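Local structure of beta-fructofuranosidase, insoluble isoenzyme CWINV1 (Arabidopsis thaliana, 2OXB) at residues H190-S195 with F260-T265; D60-A65 with Y117-K122; Q342-R347 with L357-V362. The protein hydrolyses sucrose and 1-kestose, and less readily neokestose and levan, in the plant cell wall by releasing their terminal non-reducing beta-D-fructofuranoside units. The protein carries 1 engineered substitution. All blocks are in the same frame, centred on the assembly; numbering follows the deposited sequence.

Contact 1: H190-S195 with F260-T265; sequences HYDDGS and FKMDGT
Asp192 and Met262 bring the two backbones to within 6.4 Å, CA to CA, and Ser195 and Asp263 follow at 6.6 Å, so the chains run close enough for side chains of one to meet the backbone of the other. The centre of the contact is the carboxylate of Asp192. Met262 N donates to Asp192 OD2 over 2.6 Å with an N-H...O angle of 157°, reaching the oxygen from above the carboxylate plane, 43° out of it. Lys261 curls round the same group: its chain bends at chi2 and chi3, laying CB and CE against Asp192 OD2, while the ammonium makes only a long salt bridge, Lys261 NZ to Asp192 OD2 at 3.8 Å. The other oxygen, Asp192 OD1, lies beside the CB and CG of Met262, and a water donates weakly to it and to Phe260 O.

The fold here is the five-bladed beta-propeller of family 32 glycosidases. Residues 190-195 close the outermost strand 182-192 of one blade and lead on toward the next, whereas 260-265 belong to the loop between strands 253-256 and 278-282. Met262 also packs on Trp198, Leu230 and Ile232 of the intervening blade. His190 CD2 lies against Met262 CG at 3.9 Å, and His190 ND1 is hydrogen-bonded to Lys253 NZ.

Asp263 adds a second carboxylate, its plane 65° from that of Asp192, with Asp263 OD1 3.2 Å from Asp192 OD2. Such a pair of like charges may raise the proton affinity of one or both, an effect that Lys261 would partly offset. Ser195 OG gives Asp263 OD1 a weak hydrogen bond of 3.2 Å and itself receives a weak one from Trp198 NE1.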
ATOM      1  N   HIS A 190      16.173  14.875  -0.265  1.00 31.73           N
ATOM      2  CA  HIS A 190      16.629  14.231   0.966  1.00 31.05           C
ATOM      3  C   HIS A 190      17.490  13.023   0.604  1.00 30.72           C
ATOM      4  O   HIS A 190      17.802  12.813  -0.562  1.00 29.78           O
ATOM      5  CB  HIS A 190      15.440  13.783   1.828  1.00 30.33           C
ATOM      6  CG  HIS A 190      15.819  13.432   3.235  1.00 30.46           C
ATOM      7  ND1 HIS A 190      16.265  14.370   4.143  1.00 28.69           N
ATOM      8  CD2 HIS A 190      15.893  12.236   3.864  1.00 28.77           C
ATOM      9  CE1 HIS A 190      16.605  13.763   5.266  1.00 28.80           C
ATOM     10  NE2 HIS A 190      16.391  12.469   5.123  1.00 27.63           N
ATOM     11  N   TYR A 191      17.872  12.239   1.608  1.00 31.34           N
ATOM     12  CA  TYR A 191      18.691  11.051   1.405  1.00 32.25           C
ATOM     13  C   TYR A 191      18.909  10.401   2.769  1.00 32.99           C
ATOM     14  O   TYR A 191      18.643  11.010   3.802  1.00 34.92           O
ATOM     15  CB  TYR A 191      20.048  11.434   0.791  1.00 33.10           C
ATOM     16  CG  TYR A 191      20.968  12.191   1.735  1.00 36.67           C
ATOM     17  CD1 TYR A 191      21.771  11.513   2.658  1.00 37.22           C
ATOM     18  CD2 TYR A 191      20.984  13.588   1.753  1.00 38.25           C
ATOM     19  CE1 TYR A 191      22.560  12.209   3.578  1.00 39.03           C
ATOM     20  CE2 TYR A 191      21.768  14.287   2.669  1.00 38.79           C
ATOM     21  CZ  TYR A 191      22.550  13.593   3.576  1.00 39.22           C
ATOM     22  OH  TYR A 191      23.307  14.287   4.490  1.00 41.78           O
ATOM     23  N   ASP A 192      19.395   9.168   2.766  1.00 32.80           N
ATOM     24  CA  ASP A 192      19.663   8.438   3.998  1.00 33.10           C
ATOM     25  C   ASP A 192      20.818   7.458   3.750  1.00 33.28           C
ATOM     26  O   ASP A 192      20.853   6.797   2.715  1.00 33.33           O
ATOM     27  CB  ASP A 192      18.400   7.680   4.450  1.00 33.17           C
ATOM     28  CG  ASP A 192      17.391   8.572   5.178  1.00 32.30           C
ATOM     29  OD1 ASP A 192      16.844   9.508   4.571  1.00 29.97           O
ATOM     30  OD2 ASP A 192      17.145   8.325   6.374  1.00 33.31           O
ATOM     31  N   ASP A 193      21.771   7.383   4.678  1.00 34.35           N
ATOM     32  CA  ASP A 193      22.911   6.470   4.529  1.00 35.13           C
ATOM     33  C   ASP A 193      22.607   5.113   5.147  1.00 35.08           C
ATOM     34  O   ASP A 193      21.953   5.029   6.184  1.00 35.36           O
ATOM     35  CB  ASP A 193      24.177   7.062   5.172  1.00 36.53           C
ATOM     36  CG  ASP A 193      25.165   7.600   4.142  1.00 35.98           C
ATOM     37  OD1 ASP A 193      25.834   8.614   4.432  1.00 35.52           O
ATOM     38  OD2 ASP A 193      25.272   7.006   3.049  1.00 36.36           O
ATOM     39  N   GLY A 194      23.093   4.056   4.503  1.00 36.22           N
ATOM     40  CA  GLY A 194      22.846   2.711   4.982  1.00 36.15           C
ATOM     41  C   GLY A 194      21.879   2.043   4.026  1.00 37.14           C
ATOM     42  O   GLY A 194      22.252   1.112   3.322  1.00 38.39           O
ATOM     43  N   SER A 195      20.640   2.525   3.994  1.00 37.11           N
ATOM     44  CA  SER A 195      19.616   1.981   3.111  1.00 38.74           C
ATOM     45  C   SER A 195      20.083   2.023   1.664  1.00 39.33           C
ATOM     46  O   SER A 195      20.638   3.022   1.207  1.00 40.08           O
ATOM     47  CB  SER A 195      18.329   2.788   3.238  1.00 39.58           C
ATOM     48  OG  SER A 195      18.547   4.135   2.862  1.00 36.92           O
ATOM     49  N   PHE A 260      13.681  11.835  12.767  1.00 65.95           N
ATOM     50  CA  PHE A 260      13.104  10.707  12.045  1.00 68.07           C
ATOM     51  C   PHE A 260      13.687  10.546  10.634  1.00 68.86           C
ATOM     52  O   PHE A 260      13.366  11.317   9.723  1.00 68.89           O
ATOM     53  CB  PHE A 260      11.573  10.830  11.976  1.00 68.82           C
ATOM     54  CG  PHE A 260      10.852  10.196  13.148  1.00 70.23           C
ATOM     55  CD1 PHE A 260      10.998   8.836  13.424  1.00 70.05           C
ATOM     56  CD2 PHE A 260      10.028  10.955  13.978  1.00 71.20           C
ATOM     57  CE1 PHE A 260      10.332   8.241  14.507  1.00 69.99           C
ATOM     58  CE2 PHE A 260       9.357  10.367  15.063  1.00 71.05           C
ATOM     59  CZ  PHE A 260       9.513   9.008  15.327  1.00 69.88           C
ATOM     60  N   LYS A 261      14.551   9.541  10.473  1.00 69.08           N
ATOM     61  CA  LYS A 261      15.185   9.236   9.185  1.00 69.27           C
ATOM     62  C   LYS A 261      14.226   8.409   8.330  1.00 69.09           C
ATOM     63  O   LYS A 261      13.142   8.043   8.783  1.00 68.95           O
ATOM     64  CB  LYS A 261      16.485   8.443   9.397  1.00 69.28           C
ATOM     65  CG  LYS A 261      17.598   9.207  10.099  1.00 69.02           C
ATOM     66  CD  LYS A 261      18.237  10.272   9.205  1.00 68.95           C
ATOM     67  CE  LYS A 261      19.195   9.670   8.183  1.00 67.63           C
ATOM     68  NZ  LYS A 261      19.905  10.722   7.399  1.00 66.76           N
ATOM     69  N   MET A 262      14.620   8.107   7.099  1.00 68.74           N
ATOM     70  CA  MET A 262      13.762   7.318   6.226  1.00 69.10           C
ATOM     71  C   MET A 262      13.937   5.800   6.391  1.00 69.07           C
ATOM     72  O   MET A 262      13.229   5.015   5.757  1.00 68.74           O
ATOM     73  CB  MET A 262      13.988   7.729   4.771  1.00 69.32           C
ATOM     74  CG  MET A 262      13.535   9.150   4.477  1.00 69.97           C
ATOM     75  SD  MET A 262      12.757   9.270   2.848  1.00 70.74           S
ATOM     76  CE  MET A 262      11.502   7.955   3.000  1.00 71.06           C
ATOM     77  N   ASP A 263      14.869   5.400   7.255  1.00 68.90           N
ATOM     78  CA  ASP A 263      15.146   3.990   7.537  1.00 67.73           C
ATOM     79  C   ASP A 263      15.808   3.827   8.902  1.00 66.68           C
ATOM     80  O   ASP A 263      16.883   4.376   9.151  1.00 66.90           O
ATOM     81  CB  ASP A 263      16.057   3.393   6.466  1.00 69.15           C
ATOM     82  CG  ASP A 263      17.185   4.325   6.078  1.00 70.46           C
ATOM     83  OD1 ASP A 263      16.908   5.302   5.346  1.00 70.72           O
ATOM     84  OD2 ASP A 263      18.338   4.087   6.510  1.00 70.36           O
ATOM     85  N   GLY A 264      15.166   3.061   9.779  1.00 64.83           N
ATOM     86  CA  GLY A 264      15.698   2.844  11.114  1.00 62.82           C
ATOM     87  C   GLY A 264      14.567   2.958  12.111  1.00 61.25           C
ATOM     88  O   GLY A 264      14.492   2.218  13.095  1.00 62.41           O
ATOM     89  N   THR A 265      13.676   3.905  11.850  1.00 58.30           N
ATOM     90  CA  THR A 265      12.517   4.116  12.702  1.00 55.73           C
ATOM     91  C   THR A 265      11.369   4.645  11.841  1.00 52.89           C
ATOM     92  O   THR A 265      10.375   5.162  12.354  1.00 52.59           O
ATOM     93  CB  THR A 265      12.833   5.107  13.866  1.00 56.23           C
ATOM     94  OG1 THR A 265      13.493   6.274  13.354  1.00 58.51           O
ATOM     95  CG2 THR A 265      13.722   4.441  14.901  1.00 55.61           C
TER
HETATM   96  O   HOH W   1      14.575  11.127   6.605  1.00 48.20           O

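Contact 2: D60-A65 with Y117-K122; sequences DPHPPA and YLREWK
His62 turns one edge of its imidazole toward Tyr117 and Arg119, which sit next to each other. With chi1 at -87°, the ring of His62 swings to the backbone N side of its own residue and presents its outer edge to the other segment. Tyr117 meets that edge near the imidazole plane, its CD1 3.3 Å from His62 NE2. The two rings pair obliquely, their planes 73° apart and their centroids separated by 5.2 Å. Arg119 arrives at a neighbouring part of the same edge, NE lying 3.7 Å from His62 CD2, with the guanidinium tilted 38° from the imidazole. The chain of Arg119 bends at chi3, and its NH2 forms a salt bridge with Asp115. His50, on the adjoining strand 47-53, meets the His62 ring as well. An alanine in place of His62 would probably open a gap beside Tyr117 and Arg119, leaving the tyrosine CD1 and the arginine NE without the imidazole edge they pack against.

Further along, Ala65 rests its methyl on Trp121, CB to CD1 3.4 Å. Trp121 NE1 gives a weak hydrogen bond of 2.8 Å to Leu118 O within its own segment, and its ring also meets Phe33. No hydrogen bond joins the two segments, so side-chain packing does the work. This is a seam between adjacent blades of the beta-propeller: strand 60-66 is the outermost strand of one sheet and strand 121-123 that of the next.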
ATOM      1  N   ASP A  60     -12.671  -1.199 -16.456  1.00 31.20           N
ATOM      2  CA  ASP A  60     -12.847  -1.503 -17.870  1.00 32.87           C
ATOM      3  C   ASP A  60     -11.441  -1.500 -18.480  1.00 32.86           C
ATOM      4  O   ASP A  60     -10.677  -0.561 -18.269  1.00 33.82           O
ATOM      5  CB  ASP A  60     -13.719  -0.428 -18.552  1.00 34.64           C
ATOM      6  CG  ASP A  60     -15.172  -0.430 -18.065  1.00 34.71           C
ATOM      7  OD1 ASP A  60     -15.438  -0.012 -16.921  1.00 36.25           O
ATOM      8  OD2 ASP A  60     -16.053  -0.854 -18.838  1.00 37.25           O
ATOM      9  N   PRO A  61     -11.080  -2.556 -19.228  1.00 32.25           N
ATOM     10  CA  PRO A  61      -9.766  -2.677 -19.867  1.00 32.05           C
ATOM     11  C   PRO A  61      -9.491  -1.707 -21.017  1.00 32.06           C
ATOM     12  O   PRO A  61     -10.359  -0.949 -21.429  1.00 30.46           O
ATOM     13  CB  PRO A  61      -9.749  -4.129 -20.334  1.00 31.85           C
ATOM     14  CG  PRO A  61     -11.176  -4.366 -20.682  1.00 31.15           C
ATOM     15  CD  PRO A  61     -11.885  -3.763 -19.484  1.00 32.40           C
ATOM     16  N   HIS A  62      -8.262  -1.767 -21.521  1.00 34.71           N
ATOM     17  CA  HIS A  62      -7.782  -0.941 -22.623  1.00 36.70           C
ATOM     18  C   HIS A  62      -6.419  -1.447 -23.045  1.00 37.35           C
ATOM     19  O   HIS A  62      -5.661  -1.967 -22.229  1.00 37.01           O
ATOM     20  CB  HIS A  62      -7.630   0.528 -22.216  1.00 37.18           C
ATOM     21  CG  HIS A  62      -8.878   1.324 -22.375  1.00 39.65           C
ATOM     22  ND1 HIS A  62      -9.740   1.571 -21.330  1.00 40.81           N
ATOM     23  CD2 HIS A  62      -9.449   1.870 -23.475  1.00 41.09           C
ATOM     24  CE1 HIS A  62     -10.790   2.234 -21.779  1.00 40.94           C
ATOM     25  NE2 HIS A  62     -10.639   2.426 -23.077  1.00 41.67           N
ATOM     26  N   PRO A  63      -6.084  -1.283 -24.329  1.00 38.70           N
ATOM     27  CA  PRO A  63      -4.798  -1.722 -24.869  1.00 39.23           C
ATOM     28  C   PRO A  63      -3.653  -0.880 -24.299  1.00 40.33           C
ATOM     29  O   PRO A  63      -3.795   0.339 -24.167  1.00 39.55           O
ATOM     30  CB  PRO A  63      -4.985  -1.528 -26.372  1.00 39.20           C
ATOM     31  CG  PRO A  63      -5.873  -0.318 -26.440  1.00 38.75           C
ATOM     32  CD  PRO A  63      -6.893  -0.607 -25.362  1.00 39.35           C
ATOM     33  N   PRO A  64      -2.514  -1.525 -23.946  1.00 41.17           N
ATOM     34  CA  PRO A  64      -1.299  -0.913 -23.385  1.00 40.73           C
ATOM     35  C   PRO A  64      -0.989   0.468 -23.977  1.00 41.30           C
ATOM     36  O   PRO A  64      -1.073   0.654 -25.186  1.00 42.27           O
ATOM     37  CB  PRO A  64      -0.234  -1.945 -23.714  1.00 40.79           C
ATOM     38  CG  PRO A  64      -0.966  -3.221 -23.502  1.00 40.75           C
ATOM     39  CD  PRO A  64      -2.309  -2.974 -24.156  1.00 40.75           C
ATOM     40  N   ALA A  65      -0.608   1.416 -23.121  1.00 41.60           N
ATOM     41  CA  ALA A  65      -0.328   2.794 -23.536  1.00 42.80           C
ATOM     42  C   ALA A  65       1.150   3.166 -23.702  1.00 43.59           C
ATOM     43  O   ALA A  65       1.530   3.843 -24.671  1.00 45.06           O
ATOM     44  CB  ALA A  65      -0.984   3.759 -22.556  1.00 44.87           C
ATOM     45  N   TYR A 117     -11.086   8.542 -22.352  1.00 45.17           N
ATOM     46  CA  TYR A 117     -10.405   7.305 -22.011  1.00 44.04           C
ATOM     47  C   TYR A 117      -8.886   7.409 -22.082  1.00 43.90           C
ATOM     48  O   TYR A 117      -8.187   6.643 -21.422  1.00 45.05           O
ATOM     49  CB  TYR A 117     -10.898   6.168 -22.910  1.00 42.95           C
ATOM     50  CG  TYR A 117     -12.350   5.782 -22.689  1.00 42.53           C
ATOM     51  CD1 TYR A 117     -12.926   4.731 -23.401  1.00 42.40           C
ATOM     52  CD2 TYR A 117     -13.148   6.465 -21.770  1.00 42.73           C
ATOM     53  CE1 TYR A 117     -14.256   4.368 -23.208  1.00 41.57           C
ATOM     54  CE2 TYR A 117     -14.479   6.114 -21.568  1.00 42.22           C
ATOM     55  CZ  TYR A 117     -15.026   5.064 -22.290  1.00 42.49           C
ATOM     56  OH  TYR A 117     -16.345   4.716 -22.089  1.00 42.97           O
ATOM     57  N   LEU A 118      -8.383   8.357 -22.870  1.00 42.94           N
ATOM     58  CA  LEU A 118      -6.939   8.569 -23.016  1.00 42.73           C
ATOM     59  C   LEU A 118      -6.180   7.262 -23.283  1.00 43.40           C
ATOM     60  O   LEU A 118      -5.150   6.995 -22.662  1.00 42.32           O
ATOM     61  CB  LEU A 118      -6.367   9.234 -21.750  1.00 41.26           C
ATOM     62  CG  LEU A 118      -6.864  10.613 -21.298  1.00 39.57           C
ATOM     63  CD1 LEU A 118      -6.228  10.993 -19.969  1.00 37.96           C
ATOM     64  CD2 LEU A 118      -6.530  11.647 -22.353  1.00 40.40           C
ATOM     65  N   ARG A 119      -6.687   6.462 -24.218  1.00 44.69           N
ATOM     66  CA  ARG A 119      -6.069   5.184 -24.547  1.00 45.77           C
ATOM     67  C   ARG A 119      -4.839   5.291 -25.443  1.00 44.63           C
ATOM     68  O   ARG A 119      -3.976   4.416 -25.410  1.00 45.73           O
ATOM     69  CB  ARG A 119      -7.097   4.242 -25.183  1.00 47.82           C
ATOM     70  CG  ARG A 119      -7.382   4.476 -26.650  1.00 50.36           C
ATOM     71  CD  ARG A 119      -8.514   3.567 -27.085  1.00 53.23           C
ATOM     72  NE  ARG A 119      -9.775   3.969 -26.469  1.00 54.11           N
ATOM     73  CZ  ARG A 119     -10.415   5.095 -26.774  1.00 56.60           C
ATOM     74  NH1 ARG A 119      -9.906   5.915 -27.687  1.00 56.97           N
ATOM     75  NH2 ARG A 119     -11.555   5.407 -26.167  1.00 56.38           N
ATOM     76  N   GLU A 120      -4.742   6.341 -26.249  1.00 43.17           N
ATOM     77  CA  GLU A 120      -3.558   6.483 -27.096  1.00 42.58           C
ATOM     78  C   GLU A 120      -2.611   7.569 -26.599  1.00 41.70           C
ATOM     79  O   GLU A 120      -2.929   8.755 -26.652  1.00 41.84           O
ATOM     80  CB  GLU A 120      -3.948   6.763 -28.550  1.00 41.28           C
ATOM     81  CG  GLU A 120      -4.492   5.554 -29.285  1.00 40.18           C
ATOM     82  CD  GLU A 120      -4.630   5.793 -30.769  1.00 42.12           C
ATOM     83  OE1 GLU A 120      -3.652   5.553 -31.518  1.00 41.71           O
ATOM     84  OE2 GLU A 120      -5.718   6.243 -31.190  1.00 44.12           O
ATOM     85  N   TRP A 121      -1.444   7.160 -26.111  1.00 41.79           N
ATOM     86  CA  TRP A 121      -0.476   8.126 -25.609  1.00 41.06           C
ATOM     87  C   TRP A 121       0.626   8.474 -26.592  1.00 40.41           C
ATOM     88  O   TRP A 121       1.256   7.598 -27.190  1.00 39.10           O
ATOM     89  CB  TRP A 121       0.144   7.657 -24.289  1.00 40.59           C
ATOM     90  CG  TRP A 121      -0.804   7.771 -23.138  1.00 41.73           C
ATOM     91  CD1 TRP A 121      -1.889   6.980 -22.889  1.00 42.13           C
ATOM     92  CD2 TRP A 121      -0.781   8.762 -22.097  1.00 42.35           C
ATOM     93  NE1 TRP A 121      -2.547   7.416 -21.758  1.00 44.66           N
ATOM     94  CE2 TRP A 121      -1.890   8.506 -21.251  1.00 43.42           C
ATOM     95  CE3 TRP A 121       0.064   9.841 -21.798  1.00 41.07           C
ATOM     96  CZ2 TRP A 121      -2.173   9.291 -20.123  1.00 42.45           C
ATOM     97  CZ3 TRP A 121      -0.218  10.623 -20.676  1.00 41.91           C
ATOM     98  CH2 TRP A 121      -1.330  10.342 -19.852  1.00 42.19           C
ATOM     99  N   LYS A 122       0.832   9.778 -26.749  1.00 39.82           N
ATOM    100  CA  LYS A 122       1.841  10.323 -27.640  1.00 38.46           C
ATOM    101  C   LYS A 122       3.107  10.525 -26.818  1.00 37.31           C
ATOM    102  O   LYS A 122       3.061  11.058 -25.715  1.00 37.38           O
ATOM    103  CB  LYS A 122       1.348  11.656 -28.211  1.00 39.67           C
ATOM    104  CG  LYS A 122       2.051  12.133 -29.476  1.00 40.84           C
ATOM    105  CD  LYS A 122       1.297  13.311 -30.099  1.00 41.23           C
ATOM    106  CE  LYS A 122       2.062  13.941 -31.263  1.00 42.66           C
ATOM    107  NZ  LYS A 122       2.429  12.972 -32.337  1.00 44.29           N
TER

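Contact 3: Q342-R347 with L357-V362; sequences QVKNLR and LEVYGV
Lys344 lays its aliphatic chain across Val359 and Val362, in the C-terminal beta-sandwich that follows the propeller in family 32 enzymes. Strand 344-351 edges one sheet and strand 355-359 belongs to the other; the short segments 344-346 and 357-359 run nearly antiparallel, at 158°, with axes 9.2 Å apart. That spacing suits side chains meeting between two layers, and no hydrogen bond crosses between the segments.

The lysine leaves its backbone with CG opposite the backbone N (chi1 -157°), then bends at chi2, which carries its methylenes over the valines. Its CB meets Val362 CG1 at 3.4 Å, the two side chains crossing at about a right angle. Farther out, CD of Lys344 passes Val359 CG1 at 3.4 Å, and this crossing is slanted instead. Beyond that, Lys344 CE lies 3.9 Å from Tyr360 N. The tyrosine ring itself turns off, with Glu358 CG over one face, toward the rim.

Side chains alternate along 344-346 as in any extended chain: Lys344 and Leu346 point their CB atoms at the opposite layer, while Asn345 points the other way and accepts a hydrogen bond at OD1 from Asn525 ND2 on the neighbouring strand 521-530. Ala528 of that strand touches both Lys344 and Val359, filling in beside the lysine. Leu346 and Leu357 run past each other in opposite senses, meeting by one methyl each. The methyl Leu346 CD1 lies 3.7 Å from Leu357 CD1 and 4.2 Å from Val359 CG1.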
ATOM      1  N   GLN A 342     -27.607  -8.636   2.536  1.00 42.21           N
ATOM      2  CA  GLN A 342     -27.805  -9.221   3.851  1.00 43.14           C
ATOM      3  C   GLN A 342     -26.999  -8.494   4.924  1.00 43.53           C
ATOM      4  O   GLN A 342     -26.757  -7.293   4.819  1.00 43.67           O
ATOM      5  CB  GLN A 342     -27.459 -10.710   3.836  1.00 42.29           C
ATOM      6  CG  GLN A 342     -28.678 -11.574   4.082  1.00 41.72           C
ATOM      7  CD  GLN A 342     -29.389 -11.206   5.376  1.00 41.44           C
ATOM      8  OE1 GLN A 342     -29.000 -11.644   6.457  1.00 41.17           O
ATOM      9  NE2 GLN A 342     -30.423 -10.373   5.273  1.00 42.31           N
ATOM     10  N   VAL A 343     -26.593  -9.223   5.958  1.00 44.39           N
ATOM     11  CA  VAL A 343     -25.829  -8.643   7.056  1.00 44.46           C
ATOM     12  C   VAL A 343     -25.694  -9.609   8.226  1.00 45.28           C
ATOM     13  O   VAL A 343     -26.672  -9.896   8.924  1.00 45.71           O
ATOM     14  CB  VAL A 343     -26.491  -7.370   7.593  1.00 44.68           C
ATOM     15  CG1 VAL A 343     -27.971  -7.634   7.871  1.00 43.70           C
ATOM     16  CG2 VAL A 343     -25.780  -6.920   8.865  1.00 43.94           C
ATOM     17  N   LYS A 344     -24.476 -10.095   8.442  1.00 44.65           N
ATOM     18  CA  LYS A 344     -24.209 -11.020   9.529  1.00 42.96           C
ATOM     19  C   LYS A 344     -23.823 -10.180  10.736  1.00 42.66           C
ATOM     20  O   LYS A 344     -22.894  -9.376  10.673  1.00 42.89           O
ATOM     21  CB  LYS A 344     -23.075 -11.967   9.139  1.00 41.60           C
ATOM     22  CG  LYS A 344     -23.059 -13.281   9.904  1.00 42.29           C
ATOM     23  CD  LYS A 344     -22.783 -13.075  11.388  1.00 41.17           C
ATOM     24  CE  LYS A 344     -22.952 -14.373  12.153  1.00 39.02           C
ATOM     25  NZ  LYS A 344     -24.337 -14.867  12.045  1.00 35.39           N
ATOM     26  N   ASN A 345     -24.557 -10.350  11.827  1.00 42.50           N
ATOM     27  CA  ASN A 345     -24.288  -9.595  13.038  1.00 42.32           C
ATOM     28  C   ASN A 345     -24.080 -10.480  14.245  1.00 43.34           C
ATOM     29  O   ASN A 345     -24.525 -11.627  14.288  1.00 43.85           O
ATOM     30  CB  ASN A 345     -25.435  -8.649  13.348  1.00 41.71           C
ATOM     31  CG  ASN A 345     -25.256  -7.948  14.669  1.00 42.34           C
ATOM     32  OD1 ASN A 345     -24.632  -6.887  14.750  1.00 41.75           O
ATOM     33  ND2 ASN A 345     -25.782  -8.551  15.725  1.00 42.62           N
ATOM     34  N   LEU A 346     -23.411  -9.912  15.237  1.00 43.19           N
ATOM     35  CA  LEU A 346     -23.119 -10.594  16.482  1.00 42.86           C
ATOM     36  C   LEU A 346     -22.751  -9.513  17.479  1.00 42.88           C
ATOM     37  O   LEU A 346     -21.749  -8.812  17.317  1.00 43.30           O
ATOM     38  CB  LEU A 346     -21.953 -11.567  16.297  1.00 42.24           C
ATOM     39  CG  LEU A 346     -22.227 -12.801  15.433  1.00 41.55           C
ATOM     40  CD1 LEU A 346     -20.932 -13.310  14.855  1.00 42.49           C
ATOM     41  CD2 LEU A 346     -22.922 -13.865  16.253  1.00 41.02           C
ATOM     42  N   ARG A 347     -23.578  -9.354  18.502  1.00 41.68           N
ATOM     43  CA  ARG A 347     -23.289  -8.342  19.494  1.00 42.32           C
ATOM     44  C   ARG A 347     -23.298  -8.883  20.908  1.00 41.79           C
ATOM     45  O   ARG A 347     -23.974  -9.866  21.209  1.00 42.46           O
ATOM     46  CB  ARG A 347     -24.274  -7.191  19.372  1.00 43.18           C
ATOM     47  CG  ARG A 347     -25.719  -7.598  19.308  1.00 42.61           C
ATOM     48  CD  ARG A 347     -26.546  -6.342  19.309  1.00 42.38           C
ATOM     49  NE  ARG A 347     -26.098  -5.447  18.248  1.00 41.14           N
ATOM     50  CZ  ARG A 347     -26.463  -4.176  18.144  1.00 41.37           C
ATOM     51  NH1 ARG A 347     -27.283  -3.638  19.041  1.00 42.02           N
ATOM     52  NH2 ARG A 347     -26.019  -3.448  17.130  1.00 39.91           N
ATOM     53  N   LEU A 357     -16.126 -18.223  18.524  1.00 35.58           N
ATOM     54  CA  LEU A 357     -17.477 -18.400  18.026  1.00 34.29           C
ATOM     55  C   LEU A 357     -17.436 -18.205  16.519  1.00 34.16           C
ATOM     56  O   LEU A 357     -16.861 -17.242  16.008  1.00 33.80           O
ATOM     57  CB  LEU A 357     -18.430 -17.407  18.700  1.00 32.16           C
ATOM     58  CG  LEU A 357     -18.381 -15.940  18.303  1.00 32.49           C
ATOM     59  CD1 LEU A 357     -19.218 -15.726  17.057  1.00 29.77           C
ATOM     60  CD2 LEU A 357     -18.924 -15.099  19.445  1.00 33.22           C
ATOM     61  N   GLU A 358     -18.028 -19.138  15.799  1.00 33.76           N
ATOM     62  CA  GLU A 358     -18.017 -19.032  14.360  1.00 35.29           C
ATOM     63  C   GLU A 358     -19.020 -18.015  13.817  1.00 35.34           C
ATOM     64  O   GLU A 358     -20.041 -17.720  14.449  1.00 34.77           O
ATOM     65  CB  GLU A 358     -18.259 -20.411  13.757  1.00 35.31           C
ATOM     66  CG  GLU A 358     -18.438 -20.421  12.271  1.00 37.45           C
ATOM     67  CD  GLU A 358     -18.265 -21.805  11.693  1.00 41.19           C
ATOM     68  OE1 GLU A 358     -18.451 -22.788  12.451  1.00 42.37           O
ATOM     69  OE2 GLU A 358     -17.947 -21.913  10.480  1.00 42.37           O
ATOM     70  N   VAL A 359     -18.686 -17.456  12.656  1.00 34.47           N
ATOM     71  CA  VAL A 359     -19.532 -16.490  11.963  1.00 34.26           C
ATOM     72  C   VAL A 359     -20.063 -17.298  10.783  1.00 34.45           C
ATOM     73  O   VAL A 359     -19.322 -17.553   9.827  1.00 35.40           O
ATOM     74  CB  VAL A 359     -18.707 -15.294  11.427  1.00 33.84           C
ATOM     75  CG1 VAL A 359     -19.640 -14.182  10.958  1.00 33.33           C
ATOM     76  CG2 VAL A 359     -17.764 -14.786  12.496  1.00 33.20           C
ATOM     77  N   TYR A 360     -21.340 -17.685  10.855  1.00 33.04           N
ATOM     78  CA  TYR A 360     -21.987 -18.533   9.837  1.00 32.26           C
ATOM     79  C   TYR A 360     -22.349 -18.006   8.426  1.00 34.11           C
ATOM     80  O   TYR A 360     -21.519 -18.046   7.506  1.00 34.74           O
ATOM     81  CB  TYR A 360     -23.237 -19.194  10.450  1.00 27.76           C
ATOM     82  CG  TYR A 360     -22.953 -20.250  11.518  1.00 26.00           C
ATOM     83  CD1 TYR A 360     -23.326 -20.043  12.842  1.00 25.08           C
ATOM     84  CD2 TYR A 360     -22.344 -21.472  11.192  1.00 24.30           C
ATOM     85  CE1 TYR A 360     -23.109 -21.019  13.817  1.00 24.03           C
ATOM     86  CE2 TYR A 360     -22.121 -22.461  12.162  1.00 22.31           C
ATOM     87  CZ  TYR A 360     -22.509 -22.227  13.476  1.00 23.79           C
ATOM     88  OH  TYR A 360     -22.321 -23.188  14.455  1.00 20.63           O
ATOM     89  N   GLY A 361     -23.595 -17.552   8.263  1.00 34.38           N
ATOM     90  CA  GLY A 361     -24.088 -17.078   6.974  1.00 34.06           C
ATOM     91  C   GLY A 361     -23.354 -15.974   6.226  1.00 35.17           C
ATOM     92  O   GLY A 361     -23.850 -14.845   6.109  1.00 36.58           O
ATOM     93  N   VAL A 362     -22.186 -16.303   5.685  1.00 33.16           N
ATOM     94  CA  VAL A 362     -21.379 -15.329   4.949  1.00 31.65           C
ATOM     95  C   VAL A 362     -20.342 -16.014   4.069  1.00 30.38           C
ATOM     96  O   VAL A 362     -19.810 -17.070   4.423  1.00 30.35           O
ATOM     97  CB  VAL A 362     -20.625 -14.362   5.906  1.00 30.80           C
ATOM     98  CG1 VAL A 362     -21.569 -13.301   6.423  1.00 30.24           C
ATOM     99  CG2 VAL A 362     -20.008 -15.146   7.074  1.00 30.47           C
TER

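Contacts 1 and 2 both belong to the propeller, but their centres are about 38 Å apart and their nearest atoms about 26 Å. Contact 1 is the nearer to the catalytic pocket: the side chain of Ser195 is about 6 Å from that of substrate-binding Asp235, about 10 Å from that of the engineered Gln199 and about 13 Å from the bound glucose unit. In contact 2, Ala65 is about 11 Å, side chain to side chain, from Gln35, another substrate-binding residue. Contact 3 sits in the sandwich, away from these sites, about 45 Å, centre to centre, from contact 1, across the centre of the chain, and about 42 Å, again between centres, from contact 2.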